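Long-range contacts in cyanophycinase-like exopeptidase (PDB 6NQC), which is probably a serine peptidase of family S51, related to cyanophycinase and likely to release residues from chain ends: residues Glu42-Ile50 and Asp113-Gly121; His163-Ser174 and Ala201-Thr210. One frame throughout, in Å; residues are numbered along the deposited sequence.

How the contacts relate
From the N terminus, the chain enters helix 39-51, then runs through strand 57-61, helix 70-87 and strand 90-93 before strand 116-119 packs against the helix. Contact 1 closes this loop of 62 residues and ties the helix to the parallel part of the central eight-stranded sheet. After strand 149-153 and helix 155-158 comes contact 2, which closes a shorter loop containing strand 184-187 and ties the 165-174 connection between strands 163-164 and 175-176 to helix 199-205 and the loop after it. The two loops follow in series, neither nested nor crossed. The centres of contacts 1 and 2 lie about 30 Å apart, on opposite sides of the chain's centre.

Contact 1 (Glu42-Ile50 and Asp113-Gly121); sequences EKSLIEDGI and DAALIYFSG
Helix 39-51 packs over strand 116-119, the axes of the paired segments 8.5 Å apart at closest approach and their directions 139° apart, and the backbones draw nearest where G49 CA lies 4.1 Å from A115 CA. Without a side chain at G49, the helix comes close to the residue just before the strand, G49 CA lying 3.6 Å from A115 O. The methyl of A115 fits against the turn from I46 to I50: its CB lies 3.5 Å from I46 O and also touches CG2 of I46 and CG1 of I50. L116 follows, its CG anti to the backbone N (chi1 169°), which carries the two methyls to different helix residues. L116 CD2 meets CG1 of I46 at 3.7 Å, the two side chains crossing at about a right angle, while L116 CD1 touches CD1 of L45 at 4.0 Å. L45 also reaches A151 of strand 149-153 and E42 reaches F58 of strand 57-61, so the helix spans three neighbouring strands, as the connecting helix of a beta-alpha-beta crossover from strand 26-29 to strand 57-61.

Farther along, the extended E42 side chain crosses that of Y118 at about a right angle, OE2 coming obliquely to the ring at its CE2 and OH end, with carboxylate and ring planes 63° apart. A water bridges E42 OE2 (2.5 Å) and Y118 OH (2.7 Å). Q83 binds OE1 and Y34 N binds OE2. The contact is apolar around A115 and L116 and polar at Y118, where the several donors around E42 would probably stabilise its negative charge.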
ATOM      1  N   GLU A  42      10.293  -4.374  -4.824  1.00 21.02           N
ATOM      2  CA  GLU A  42       9.551  -5.338  -4.010  1.00 16.79           C
ATOM      3  C   GLU A  42      10.527  -6.292  -3.301  1.00 22.97           C
ATOM      4  O   GLU A  42      10.338  -6.635  -2.119  1.00 16.34           O
ATOM      5  CB  GLU A  42       8.539  -6.111  -4.866  1.00 16.88           C
ATOM      6  CG  GLU A  42       7.313  -5.216  -5.252  1.00 19.88           C
ATOM      7  CD  GLU A  42       6.380  -5.762  -6.316  1.00 24.71           C
ATOM      8  OE1 GLU A  42       6.460  -6.974  -6.667  1.00 22.00           O
ATOM      9  OE2 GLU A  42       5.526  -4.971  -6.773  1.00 21.43           O
ATOM     10  N   LYS A  43      11.584  -6.722  -4.006  1.00 18.04           N
ATOM     11  CA  LYS A  43      12.608  -7.559  -3.376  1.00 18.59           C
ATOM     12  C   LYS A  43      13.231  -6.876  -2.172  1.00 18.28           C
ATOM     13  O   LYS A  43      13.436  -7.511  -1.125  1.00 20.32           O
ATOM     14  CB  LYS A  43      13.688  -7.937  -4.375  1.00 21.71           C
ATOM     15  CG  LYS A  43      14.622  -9.006  -3.836  1.00 25.21           C
ATOM     16  CD  LYS A  43      15.700  -9.415  -4.862  1.00 36.72           C
ATOM     17  CE  LYS A  43      16.919 -10.006  -4.121  1.00 43.44           C
ATOM     18  NZ  LYS A  43      17.637 -11.051  -4.894  1.00 55.69           N
ATOM     19  N   SER A  44      13.607  -5.600  -2.311  1.00 23.10           N
ATOM     20  CA  SER A  44      14.214  -4.883  -1.192  1.00 21.04           C
ATOM     21  C   SER A  44      13.291  -4.841   0.026  1.00 23.94           C
ATOM     22  O   SER A  44      13.760  -4.875   1.167  1.00 23.95           O
ATOM     23  CB  SER A  44      14.590  -3.457  -1.627  1.00 25.10           C
ATOM     24  OG  SER A  44      13.446  -2.628  -1.873  1.00 22.34           O
ATOM     25  N   LEU A  45      11.974  -4.714  -0.194  1.00 19.06           N
ATOM     26  CA  LEU A  45      11.028  -4.735   0.913  1.00 20.09           C
ATOM     27  C   LEU A  45      11.016  -6.095   1.595  1.00 16.16           C
ATOM     28  O   LEU A  45      10.870  -6.180   2.826  1.00 20.05           O
ATOM     29  CB  LEU A  45       9.622  -4.412   0.407  1.00 17.91           C
ATOM     30  CG  LEU A  45       9.352  -2.998  -0.089  1.00 17.35           C
ATOM     31  CD1 LEU A  45       7.921  -2.872  -0.669  1.00 22.44           C
ATOM     32  CD2 LEU A  45       9.538  -2.025   1.055  1.00 17.28           C
ATOM     33  N   ILE A  46      11.139  -7.177   0.808  1.00 18.01           N
ATOM     34  CA  ILE A  46      11.188  -8.505   1.402  1.00 18.94           C
ATOM     35  C   ILE A  46      12.465  -8.665   2.205  1.00 17.86           C
ATOM     36  O   ILE A  46      12.454  -9.183   3.336  1.00 15.47           O
ATOM     37  CB  ILE A  46      11.089  -9.592   0.325  1.00 16.81           C
ATOM     38  CG1 ILE A  46       9.731  -9.518  -0.332  1.00 18.91           C
ATOM     39  CG2 ILE A  46      11.359 -10.972   0.933  1.00 21.99           C
ATOM     40  CD1 ILE A  46       9.686 -10.195  -1.683  1.00 19.53           C
ATOM     41  N   GLU A  47      13.576  -8.176   1.645  1.00 21.01           N
ATOM     42  CA  GLU A  47      14.860  -8.198   2.344  1.00 26.77           C
ATOM     43  C   GLU A  47      14.811  -7.405   3.644  1.00 22.43           C
ATOM     44  O   GLU A  47      15.358  -7.842   4.655  1.00 19.72           O
ATOM     45  CB  GLU A  47      15.936  -7.642   1.416  1.00 26.19           C
ATOM     46  CG  GLU A  47      16.257  -8.554   0.268  1.00 25.41           C
ATOM     47  CD  GLU A  47      17.264  -7.940  -0.705  1.00 39.33           C
ATOM     48  OE1 GLU A  47      17.287  -6.701  -0.874  1.00 41.79           O
ATOM     49  OE2 GLU A  47      18.039  -8.717  -1.293  1.00 40.63           O
ATOM     50  N   ASP A  48      14.128  -6.250   3.642  1.00 18.27           N
ATOM     51  CA  ASP A  48      13.994  -5.475   4.858  1.00 16.13           C
ATOM     52  C   ASP A  48      13.325  -6.287   5.967  1.00 20.24           C
ATOM     53  O   ASP A  48      13.750  -6.252   7.132  1.00 19.24           O
ATOM     54  CB  ASP A  48      13.187  -4.207   4.569  1.00 15.65           C
ATOM     55  CG  ASP A  48      13.972  -3.152   3.737  1.00 28.33           C
ATOM     56  OD1 ASP A  48      15.206  -3.255   3.591  1.00 23.71           O
ATOM     57  OD2 ASP A  48      13.336  -2.185   3.246  1.00 23.91           O
ATOM     58  N   GLY A  49      12.246  -6.994   5.639  1.00 23.21           N
ATOM     59  CA  GLY A  49      11.537  -7.751   6.660  1.00 19.57           C
ATOM     60  C   GLY A  49      12.325  -8.981   7.095  1.00 17.52           C
ATOM     61  O   GLY A  49      12.299  -9.367   8.270  1.00 18.50           O
ATOM     62  N   ILE A  50      13.012  -9.616   6.147  1.00 19.45           N
ATOM     63  CA  ILE A  50      13.908 -10.725   6.475  1.00 21.01           C
ATOM     64  C   ILE A  50      14.959 -10.281   7.489  1.00 24.39           C
ATOM     65  O   ILE A  50      15.213 -10.965   8.483  1.00 23.25           O
ATOM     66  CB  ILE A  50      14.550 -11.281   5.188  1.00 23.92           C
ATOM     67  CG1 ILE A  50      13.550 -12.167   4.428  1.00 20.48           C
ATOM     68  CG2 ILE A  50      15.827 -12.102   5.517  1.00 31.14           C
ATOM     69  CD1 ILE A  50      13.967 -12.526   2.996  1.00 23.27           C
ATOM     70  N   ASP A 113       3.586 -13.182  10.754  1.00 18.08           N
ATOM     71  CA  ASP A 113       5.038 -13.348  10.510  1.00 21.79           C
ATOM     72  C   ASP A 113       5.314 -13.362   9.002  1.00 21.19           C
ATOM     73  O   ASP A 113       5.464 -14.415   8.378  1.00 26.73           O
ATOM     74  CB  ASP A 113       5.538 -14.622  11.200  1.00 27.04           C
ATOM     75  CG  ASP A 113       7.037 -14.791  11.121  1.00 27.03           C
ATOM     76  OD1 ASP A 113       7.704 -13.987  10.428  1.00 29.20           O
ATOM     77  OD2 ASP A 113       7.526 -15.746  11.753  1.00 30.91           O
ATOM     78  N   ALA A 114       5.411 -12.172   8.410  1.00 18.71           N
ATOM     79  CA  ALA A 114       5.578 -12.048   6.966  1.00 17.01           C
ATOM     80  C   ALA A 114       6.601 -10.963   6.673  1.00 19.55           C
ATOM     81  O   ALA A 114       6.481  -9.851   7.187  1.00 20.18           O
ATOM     82  CB  ALA A 114       4.226 -11.768   6.288  1.00 18.39           C
ATOM     83  N   ALA A 115       7.600 -11.280   5.838  1.00 15.15           N
ATOM     84  CA  ALA A 115       8.587 -10.265   5.485  1.00 16.15           C
ATOM     85  C   ALA A 115       7.958  -9.095   4.719  1.00 14.48           C
ATOM     86  O   ALA A 115       8.366  -7.930   4.889  1.00 16.25           O
ATOM     87  CB  ALA A 115       9.709 -10.849   4.647  1.00 20.21           C
ATOM     88  N   LEU A 116       6.994  -9.388   3.862  1.00 18.86           N
ATOM     89  CA  LEU A 116       6.258  -8.334   3.165  1.00 17.09           C
ATOM     90  C   LEU A 116       4.780  -8.680   3.081  1.00 16.48           C
ATOM     91  O   LEU A 116       4.396  -9.807   2.736  1.00 15.19           O
ATOM     92  CB  LEU A 116       6.838  -8.121   1.746  1.00 16.24           C
ATOM     93  CG  LEU A 116       6.081  -7.263   0.737  1.00 15.43           C
ATOM     94  CD1 LEU A 116       5.902  -5.818   1.204  1.00 18.20           C
ATOM     95  CD2 LEU A 116       6.759  -7.257  -0.603  1.00 18.06           C
ATOM     96  N   ILE A 117       3.946  -7.685   3.378  1.00 14.97           N
ATOM     97  CA  ILE A 117       2.509  -7.761   3.148  1.00 15.26           C
ATOM     98  C   ILE A 117       2.179  -6.666   2.152  1.00 18.64           C
ATOM     99  O   ILE A 117       2.600  -5.517   2.345  1.00 15.53           O
ATOM    100  CB  ILE A 117       1.726  -7.618   4.462  1.00 17.01           C
ATOM    101  CG1 ILE A 117       2.101  -8.761   5.402  1.00 16.56           C
ATOM    102  CG2 ILE A 117       0.257  -7.595   4.209  1.00 17.87           C
ATOM    103  CD1 ILE A 117       1.562  -8.536   6.815  1.00 18.87           C
ATOM    104  N   TYR A 118       1.511  -7.027   1.045  1.00 13.73           N
ATOM    105  CA  TYR A 118       1.256  -6.136  -0.088  1.00 17.26           C
ATOM    106  C   TYR A 118      -0.241  -6.045  -0.361  1.00 16.22           C
ATOM    107  O   TYR A 118      -0.887  -7.071  -0.561  1.00 15.44           O
ATOM    108  CB  TYR A 118       1.991  -6.656  -1.339  1.00 14.24           C
ATOM    109  CG  TYR A 118       2.301  -5.599  -2.351  1.00 14.16           C
ATOM    110  CD1 TYR A 118       1.289  -5.089  -3.179  1.00 17.06           C
ATOM    111  CD2 TYR A 118       3.585  -5.067  -2.476  1.00 17.69           C
ATOM    112  CE1 TYR A 118       1.562  -4.115  -4.103  1.00 16.49           C
ATOM    113  CE2 TYR A 118       3.847  -4.069  -3.394  1.00 22.91           C
ATOM    114  CZ  TYR A 118       2.813  -3.604  -4.211  1.00 17.77           C
ATOM    115  OH  TYR A 118       3.021  -2.617  -5.149  1.00 19.09           O
ATOM    116  N   PHE A 119      -0.801  -4.815  -0.336  1.00 15.69           N
ATOM    117  CA  PHE A 119      -2.165  -4.583  -0.806  1.00 15.34           C
ATOM    118  C   PHE A 119      -2.112  -4.207  -2.284  1.00 14.96           C
ATOM    119  O   PHE A 119      -1.589  -3.149  -2.633  1.00 14.47           O
ATOM    120  CB  PHE A 119      -2.861  -3.457  -0.029  1.00 15.70           C
ATOM    121  CG  PHE A 119      -3.094  -3.761   1.410  1.00 16.84           C
ATOM    122  CD1 PHE A 119      -3.918  -4.805   1.786  1.00 20.57           C
ATOM    123  CD2 PHE A 119      -2.515  -2.983   2.392  1.00 21.33           C
ATOM    124  CE1 PHE A 119      -4.150  -5.082   3.138  1.00 20.22           C
ATOM    125  CE2 PHE A 119      -2.722  -3.258   3.736  1.00 27.13           C
ATOM    126  CZ  PHE A 119      -3.541  -4.322   4.115  1.00 19.67           C
ATOM    127  N   SER A 120      -2.660  -5.047  -3.161  1.00 13.82           N
ATOM    128  CA  SER A 120      -2.729  -4.684  -4.570  1.00 14.62           C
ATOM    129  C   SER A 120      -3.964  -3.813  -4.839  1.00 17.18           C
ATOM    130  O   SER A 120      -4.770  -3.516  -3.943  1.00 19.39           O
ATOM    131  CB  SER A 120      -2.715  -5.923  -5.457  1.00 16.20           C
ATOM    132  OG  SER A 120      -3.657  -6.882  -5.019  1.00 18.12           O
ATOM    133  N   GLY A 121      -4.072  -3.372  -6.091  1.00 18.01           N
ATOM    134  CA  GLY A 121      -5.027  -2.352  -6.478  1.00 16.75           C
ATOM    135  C   GLY A 121      -6.460  -2.883  -6.662  1.00 17.14           C
ATOM    136  O   GLY A 121      -6.740  -4.081  -6.616  1.00 19.75           O
TER
HETATM  137  O   HOH W   1       5.524  -2.570  -6.102  1.00 23.28           O

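Contact 2 (His163-Ser174 and Ala201-Thr210)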
ATOM      1  N   HIS A 163      -8.339   8.763   5.780  1.00 14.88           N
ATOM      2  CA  HIS A 163      -9.551   8.936   4.995  1.00 14.24           C
ATOM      3  C   HIS A 163      -9.298   8.692   3.518  1.00 15.80           C
ATOM      4  O   HIS A 163      -8.206   8.964   3.003  1.00 15.28           O
ATOM      5  CB  HIS A 163     -10.129  10.332   5.189  1.00 16.15           C
ATOM      6  CG  HIS A 163     -10.511  10.595   6.609  1.00 18.15           C
ATOM      7  ND1 HIS A 163      -9.589  10.965   7.553  1.00 20.29           N
ATOM      8  CD2 HIS A 163     -11.688  10.439   7.262  1.00 24.34           C
ATOM      9  CE1 HIS A 163     -10.193  11.076   8.721  1.00 22.72           C
ATOM     10  NE2 HIS A 163     -11.462  10.751   8.572  1.00 24.87           N
ATOM     11  N   VAL A 164     -10.342   8.215   2.847  1.00 16.91           N
ATOM     12  CA  VAL A 164     -10.292   7.881   1.425  1.00 12.78           C
ATOM     13  C   VAL A 164     -11.333   8.741   0.720  1.00 16.86           C
ATOM     14  O   VAL A 164     -12.520   8.639   1.051  1.00 15.59           O
ATOM     15  CB  VAL A 164     -10.561   6.392   1.166  1.00 15.55           C
ATOM     16  CG1 VAL A 164     -10.546   6.129  -0.303  1.00 17.01           C
ATOM     17  CG2 VAL A 164      -9.510   5.520   1.936  1.00 20.09           C
ATOM     18  N   PRO A 165     -10.950   9.574  -0.260  1.00 16.21           N
ATOM     19  CA  PRO A 165     -11.931  10.488  -0.883  1.00 15.78           C
ATOM     20  C   PRO A 165     -12.972   9.723  -1.674  1.00 18.02           C
ATOM     21  O   PRO A 165     -12.661   8.734  -2.335  1.00 18.28           O
ATOM     22  CB  PRO A 165     -11.085  11.329  -1.831  1.00 18.35           C
ATOM     23  CG  PRO A 165      -9.886  10.411  -2.131  1.00 14.07           C
ATOM     24  CD  PRO A 165      -9.619   9.697  -0.878  1.00 13.34           C
ATOM     25  N   ASN A 166     -14.205  10.196  -1.604  1.00 16.92           N
ATOM     26  CA  ASN A 166     -15.316   9.617  -2.360  1.00 23.47           C
ATOM     27  C   ASN A 166     -15.838  10.628  -3.372  1.00 26.21           C
ATOM     28  O   ASN A 166     -16.606  11.540  -3.013  1.00 19.62           O
ATOM     29  CB  ASN A 166     -16.440   9.149  -1.437  1.00 23.78           C
ATOM     30  CG  ASN A 166     -17.433   8.233  -2.146  1.00 31.97           C
ATOM     31  OD1 ASN A 166     -17.678   8.380  -3.344  1.00 34.65           O
ATOM     32  ND2 ASN A 166     -18.010   7.294  -1.408  1.00 31.13           N
ATOM     33  N   PHE A 167     -15.469  10.411  -4.653  1.00 26.36           N
ATOM     34  CA  PHE A 167     -15.881  11.322  -5.724  1.00 28.86           C
ATOM     35  C   PHE A 167     -17.386  11.352  -5.905  1.00 33.14           C
ATOM     36  O   PHE A 167     -17.947  12.360  -6.338  1.00 47.46           O
ATOM     37  CB  PHE A 167     -15.330  10.938  -7.110  1.00 39.77           C
ATOM     38  CG  PHE A 167     -13.935  10.492  -7.110  1.00 29.31           C
ATOM     39  CD1 PHE A 167     -13.552   9.395  -7.858  1.00 36.07           C
ATOM     40  CD2 PHE A 167     -12.999  11.167  -6.356  1.00 38.22           C
ATOM     41  CE1 PHE A 167     -12.259   8.971  -7.845  1.00 35.77           C
ATOM     42  CE2 PHE A 167     -11.695  10.747  -6.333  1.00 42.72           C
ATOM     43  CZ  PHE A 167     -11.317   9.654  -7.086  1.00 44.51           C
ATOM     44  N   ARG A 168     -18.046  10.226  -5.670  1.00 37.05           N
ATOM     45  CA  ARG A 168     -19.476  10.130  -5.914  1.00 42.37           C
ATOM     46  C   ARG A 168     -20.280  10.932  -4.912  1.00 41.84           C
ATOM     47  O   ARG A 168     -21.485  11.120  -5.129  1.00 49.88           O
ATOM     48  CB  ARG A 168     -19.890   8.649  -5.899  1.00 39.52           C
ATOM     49  CG  ARG A 168     -19.672   7.930  -7.269  1.00 53.01           C
ATOM     50  CD  ARG A 168     -18.804   6.645  -7.167  1.00 64.76           C
ATOM     51  NE  ARG A 168     -17.396   6.947  -6.873  1.00 68.80           N
ATOM     52  CZ  ARG A 168     -16.737   6.557  -5.771  1.00 62.56           C
ATOM     53  NH1 ARG A 168     -17.345   5.832  -4.817  1.00 48.82           N
ATOM     54  NH2 ARG A 168     -15.457   6.919  -5.613  1.00 41.97           N
ATOM     55  N   LEU A 169     -19.643  11.438  -3.841  1.00 30.56           N
ATOM     56  CA  LEU A 169     -20.381  12.042  -2.752  1.00 28.23           C
ATOM     57  C   LEU A 169     -19.894  13.464  -2.529  1.00 29.00           C
ATOM     58  O   LEU A 169     -20.340  14.386  -3.220  1.00 22.65           O
ATOM     59  CB  LEU A 169     -20.236  11.168  -1.496  1.00 29.85           C
ATOM     60  CG  LEU A 169     -20.910   9.805  -1.463  1.00 30.98           C
ATOM     61  CD1 LEU A 169     -20.844   9.277  -0.033  1.00 24.16           C
ATOM     62  CD2 LEU A 169     -22.347   9.894  -1.976  1.00 37.03           C
ATOM     63  N   SER A 170     -19.029  13.700  -1.552  1.00 21.81           N
ATOM     64  CA  SER A 170     -18.506  15.043  -1.292  1.00 20.09           C
ATOM     65  C   SER A 170     -17.222  14.898  -0.473  1.00 20.31           C
ATOM     66  O   SER A 170     -16.903  13.817   0.021  1.00 18.57           O
ATOM     67  CB  SER A 170     -19.535  15.919  -0.558  1.00 20.30           C
ATOM     68  OG  SER A 170     -19.546  15.673   0.843  1.00 17.77           O
ATOM     69  N   ARG A 171     -16.493  16.014  -0.324  1.00 21.37           N
ATOM     70  CA  ARG A 171     -15.310  16.001   0.510  1.00 20.37           C
ATOM     71  C   ARG A 171     -15.618  15.742   1.980  1.00 21.78           C
ATOM     72  O   ARG A 171     -14.701  15.432   2.736  1.00 20.42           O
ATOM     73  CB  ARG A 171     -14.559  17.308   0.353  1.00 18.34           C
ATOM     74  CG  ARG A 171     -15.228  18.530   0.992  1.00 23.56           C
ATOM     75  CD  ARG A 171     -14.570  19.794   0.476  1.00 21.78           C
ATOM     76  NE  ARG A 171     -13.148  19.893   0.830  1.00 26.09           N
ATOM     77  CZ  ARG A 171     -12.722  20.505   1.937  1.00 25.98           C
ATOM     78  NH1 ARG A 171     -11.440  20.579   2.234  1.00 21.99           N
ATOM     79  NH2 ARG A 171     -13.602  21.062   2.756  1.00 27.59           N
ATOM     80  N   HIS A 172     -16.868  15.841   2.407  1.00 16.74           N
ATOM     81  CA  HIS A 172     -17.220  15.592   3.796  1.00 15.22           C
ATOM     82  C   HIS A 172     -17.725  14.179   4.048  1.00 22.94           C
ATOM     83  O   HIS A 172     -18.131  13.878   5.175  1.00 24.51           O
ATOM     84  CB  HIS A 172     -18.270  16.601   4.250  1.00 33.21           C
ATOM     85  CG  HIS A 172     -17.807  18.013   4.142  1.00 29.73           C
ATOM     86  ND1 HIS A 172     -17.023  18.613   5.108  1.00 34.97           N
ATOM     87  CD2 HIS A 172     -17.966  18.924   3.154  1.00 23.44           C
ATOM     88  CE1 HIS A 172     -16.743  19.846   4.725  1.00 34.96           C
ATOM     89  NE2 HIS A 172     -17.294  20.056   3.540  1.00 33.94           N
ATOM     90  N   GLN A 173     -17.711  13.317   3.012  1.00 19.33           N
ATOM     91  CA  GLN A 173     -18.198  11.955   3.140  1.00 20.83           C
ATOM     92  C   GLN A 173     -17.117  10.964   2.715  1.00 18.24           C
ATOM     93  O   GLN A 173     -17.404  10.066   1.922  1.00 18.79           O
ATOM     94  CB  GLN A 173     -19.483  11.793   2.283  1.00 21.20           C
ATOM     95  CG  GLN A 173     -20.648  12.693   2.793  1.00 26.73           C
ATOM     96  CD  GLN A 173     -21.648  12.998   1.686  1.00 29.22           C
ATOM     97  OE1 GLN A 173     -21.405  13.842   0.819  1.00 25.50           O
ATOM     98  NE2 GLN A 173     -22.755  12.276   1.689  1.00 25.50           N
ATOM     99  N   SER A 174     -15.904  11.143   3.210  1.00 17.74           N
ATOM    100  CA  SER A 174     -14.820  10.214   2.910  1.00 17.12           C
ATOM    101  C   SER A 174     -15.042   8.901   3.639  1.00 14.20           C
ATOM    102  O   SER A 174     -15.725   8.843   4.672  1.00 18.87           O
ATOM    103  CB  SER A 174     -13.493  10.838   3.316  1.00 21.18           C
ATOM    104  OG  SER A 174     -13.310  12.044   2.571  1.00 20.31           O
ATOM    105  N   ALA A 201     -14.978  15.725  -9.389  1.00 27.89           N
ATOM    106  CA  ALA A 201     -14.278  14.645  -8.709  1.00 27.66           C
ATOM    107  C   ALA A 201     -12.841  15.027  -8.386  1.00 26.82           C
ATOM    108  O   ALA A 201     -12.331  14.702  -7.299  1.00 20.52           O
ATOM    109  CB  ALA A 201     -14.323  13.396  -9.581  1.00 22.80           C
ATOM    110  N   ALA A 202     -12.176  15.685  -9.326  1.00 24.47           N
ATOM    111  CA  ALA A 202     -10.804  16.109  -9.114  1.00 20.76           C
ATOM    112  C   ALA A 202     -10.685  17.005  -7.894  1.00 20.20           C
ATOM    113  O   ALA A 202      -9.675  16.952  -7.188  1.00 17.01           O
ATOM    114  CB  ALA A 202     -10.280  16.831 -10.358  1.00 26.98           C
ATOM    115  N   LYS A 203     -11.684  17.866  -7.651  1.00 24.15           N
ATOM    116  CA  LYS A 203     -11.599  18.806  -6.540  1.00 29.63           C
ATOM    117  C   LYS A 203     -11.629  18.076  -5.207  1.00 21.31           C
ATOM    118  O   LYS A 203     -10.947  18.488  -4.247  1.00 19.93           O
ATOM    119  CB  LYS A 203     -12.740  19.831  -6.598  1.00 25.14           C
ATOM    120  CG  LYS A 203     -12.618  20.832  -7.758  1.00 38.37           C
ATOM    121  CD  LYS A 203     -13.878  21.693  -7.953  1.00 55.25           C
ATOM    122  CE  LYS A 203     -13.897  22.368  -9.340  1.00 55.84           C
ATOM    123  NZ  LYS A 203     -15.085  21.947 -10.186  1.00 45.73           N
ATOM    124  N   ILE A 204     -12.445  17.012  -5.125  1.00 19.88           N
ATOM    125  CA  ILE A 204     -12.495  16.173  -3.932  1.00 14.58           C
ATOM    126  C   ILE A 204     -11.166  15.429  -3.752  1.00 17.57           C
ATOM    127  O   ILE A 204     -10.570  15.427  -2.673  1.00 19.17           O
ATOM    128  CB  ILE A 204     -13.685  15.209  -4.046  1.00 21.48           C
ATOM    129  CG1 ILE A 204     -15.027  15.977  -4.002  1.00 20.44           C
ATOM    130  CG2 ILE A 204     -13.671  14.141  -2.939  1.00 15.59           C
ATOM    131  CD1 ILE A 204     -16.269  15.168  -4.372  1.00 24.28           C
ATOM    132  N   LEU A 205     -10.703  14.764  -4.811  1.00 19.90           N
ATOM    133  CA  LEU A 205      -9.449  14.029  -4.774  1.00 18.11           C
ATOM    134  C   LEU A 205      -8.303  14.914  -4.311  1.00 17.86           C
ATOM    135  O   LEU A 205      -7.407  14.455  -3.583  1.00 16.45           O
ATOM    136  CB  LEU A 205      -9.156  13.455  -6.159  1.00 18.97           C
ATOM    137  CG  LEU A 205      -7.997  12.501  -6.359  1.00 20.52           C
ATOM    138  CD1 LEU A 205      -7.929  11.439  -5.300  1.00 21.60           C
ATOM    139  CD2 LEU A 205      -8.171  11.788  -7.731  1.00 31.31           C
ATOM    140  N   LEU A 206      -8.331  16.190  -4.676  1.00 18.04           N
ATOM    141  CA  LEU A 206      -7.225  17.090  -4.349  1.00 15.69           C
ATOM    142  C   LEU A 206      -7.363  17.801  -3.013  1.00 20.39           C
ATOM    143  O   LEU A 206      -6.431  18.503  -2.617  1.00 17.16           O
ATOM    144  CB  LEU A 206      -7.055  18.127  -5.461  1.00 18.53           C
ATOM    145  CG  LEU A 206      -6.428  17.565  -6.743  1.00 18.83           C
ATOM    146  CD1 LEU A 206      -6.514  18.547  -7.896  1.00 28.08           C
ATOM    147  CD2 LEU A 206      -4.979  17.174  -6.427  1.00 20.31           C
ATOM    148  N   ASP A 207      -8.482  17.650  -2.302  1.00 19.55           N
ATOM    149  CA  ASP A 207      -8.688  18.534  -1.138  1.00 19.64           C
ATOM    150  C   ASP A 207      -9.764  17.942  -0.242  1.00 20.01           C
ATOM    151  O   ASP A 207     -10.958  18.153  -0.482  1.00 18.37           O
ATOM    152  CB  ASP A 207      -9.059  19.948  -1.603  1.00 21.55           C
ATOM    153  CG  ASP A 207      -9.373  20.883  -0.480  1.00 35.44           C
ATOM    154  OD1 ASP A 207      -8.994  20.579   0.682  1.00 34.36           O
ATOM    155  OD2 ASP A 207     -10.010  21.921  -0.774  1.00 41.10           O
ATOM    156  N   LEU A 208      -9.319  17.231   0.799  1.00 16.84           N
ATOM    157  CA  LEU A 208     -10.181  16.732   1.845  1.00 16.70           C
ATOM    158  C   LEU A 208      -9.968  17.524   3.116  1.00 21.58           C
ATOM    159  O   LEU A 208      -8.832  17.942   3.415  1.00 19.87           O
ATOM    160  CB  LEU A 208      -9.952  15.249   2.160  1.00 16.20           C
ATOM    161  CG  LEU A 208     -10.228  14.292   0.989  1.00 19.37           C
ATOM    162  CD1 LEU A 208      -9.882  12.836   1.446  1.00 22.05           C
ATOM    163  CD2 LEU A 208     -11.667  14.326   0.538  1.00 17.06           C
ATOM    164  N   PRO A 209     -11.028  17.707   3.913  1.00 16.47           N
ATOM    165  CA  PRO A 209     -10.909  18.520   5.138  1.00 21.45           C
ATOM    166  C   PRO A 209     -10.069  17.857   6.206  1.00 22.82           C
ATOM    167  O   PRO A 209      -9.724  18.515   7.187  1.00 23.25           O
ATOM    168  CB  PRO A 209     -12.358  18.661   5.615  1.00 23.29           C
ATOM    169  CG  PRO A 209     -13.043  17.404   5.097  1.00 19.66           C
ATOM    170  CD  PRO A 209     -12.369  17.097   3.763  1.00 20.48           C
ATOM    171  N   THR A 210      -9.747  16.569   6.042  1.00 19.14           N
ATOM    172  CA  THR A 210      -8.923  15.822   6.976  1.00 15.29           C
ATOM    173  C   THR A 210      -7.449  15.790   6.580  1.00 15.30           C
ATOM    174  O   THR A 210      -6.642  15.196   7.300  1.00 19.41           O
ATOM    175  CB  THR A 210      -9.482  14.403   7.097  1.00 21.09           C
ATOM    176  OG1 THR A 210      -9.630  13.832   5.781  1.00 18.20           O
ATOM    177  CG2 THR A 210     -10.866  14.436   7.778  1.00 20.78           C
TER
HETATM  178  O   HOH W   2     -12.152  13.560   4.427  1.00 21.91           O
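One face of the R171 guanidinium is covered by the P209 ring, whose CD stands 3.8 Å above the plane over its centre, while D207 O lies at the edge, in plane. One face of the H163 imidazole carries CG2 of T210, a CH-pi contact 3.7 Å from the ring centroid. The F167 ring has CD1 of L205 at its edge, in plane, and its CE2 touches L205 CB at 3.7 Å.

R171 holds D207 side-on with two nitrogens. Its NE donates to D207 O (3.1 Å, 159° at the hydrogen), and NH1 forms a salt bridge with D207 OD1 at 2.9 Å, approaching from above the carboxylate plane. A bend at chi3 (-63°) turns the guanidinium to this double grip. K244 adds a long, weak ion pair to OD1.

The contact joins the long connection of the two-stranded antiparallel hairpin 163-164/175-176 to helix 199-205 and the loop that follows it. The connection contains two type I turns, N166-L169 and S170-Q173, and each opens with a side-chain turn: N166 OD1 accepts from R168 N (Asx turn) and S170 OG from H172 N (ST turn). I204 points into the connection, its CD1 3.8 Å from S170 CA and also against F167 O. P165 packs on I204, L205 and L208, and F167 CB sits 3.6 Å from A201 CB. Near H163, a water bridges S174 OG and T210 OG1.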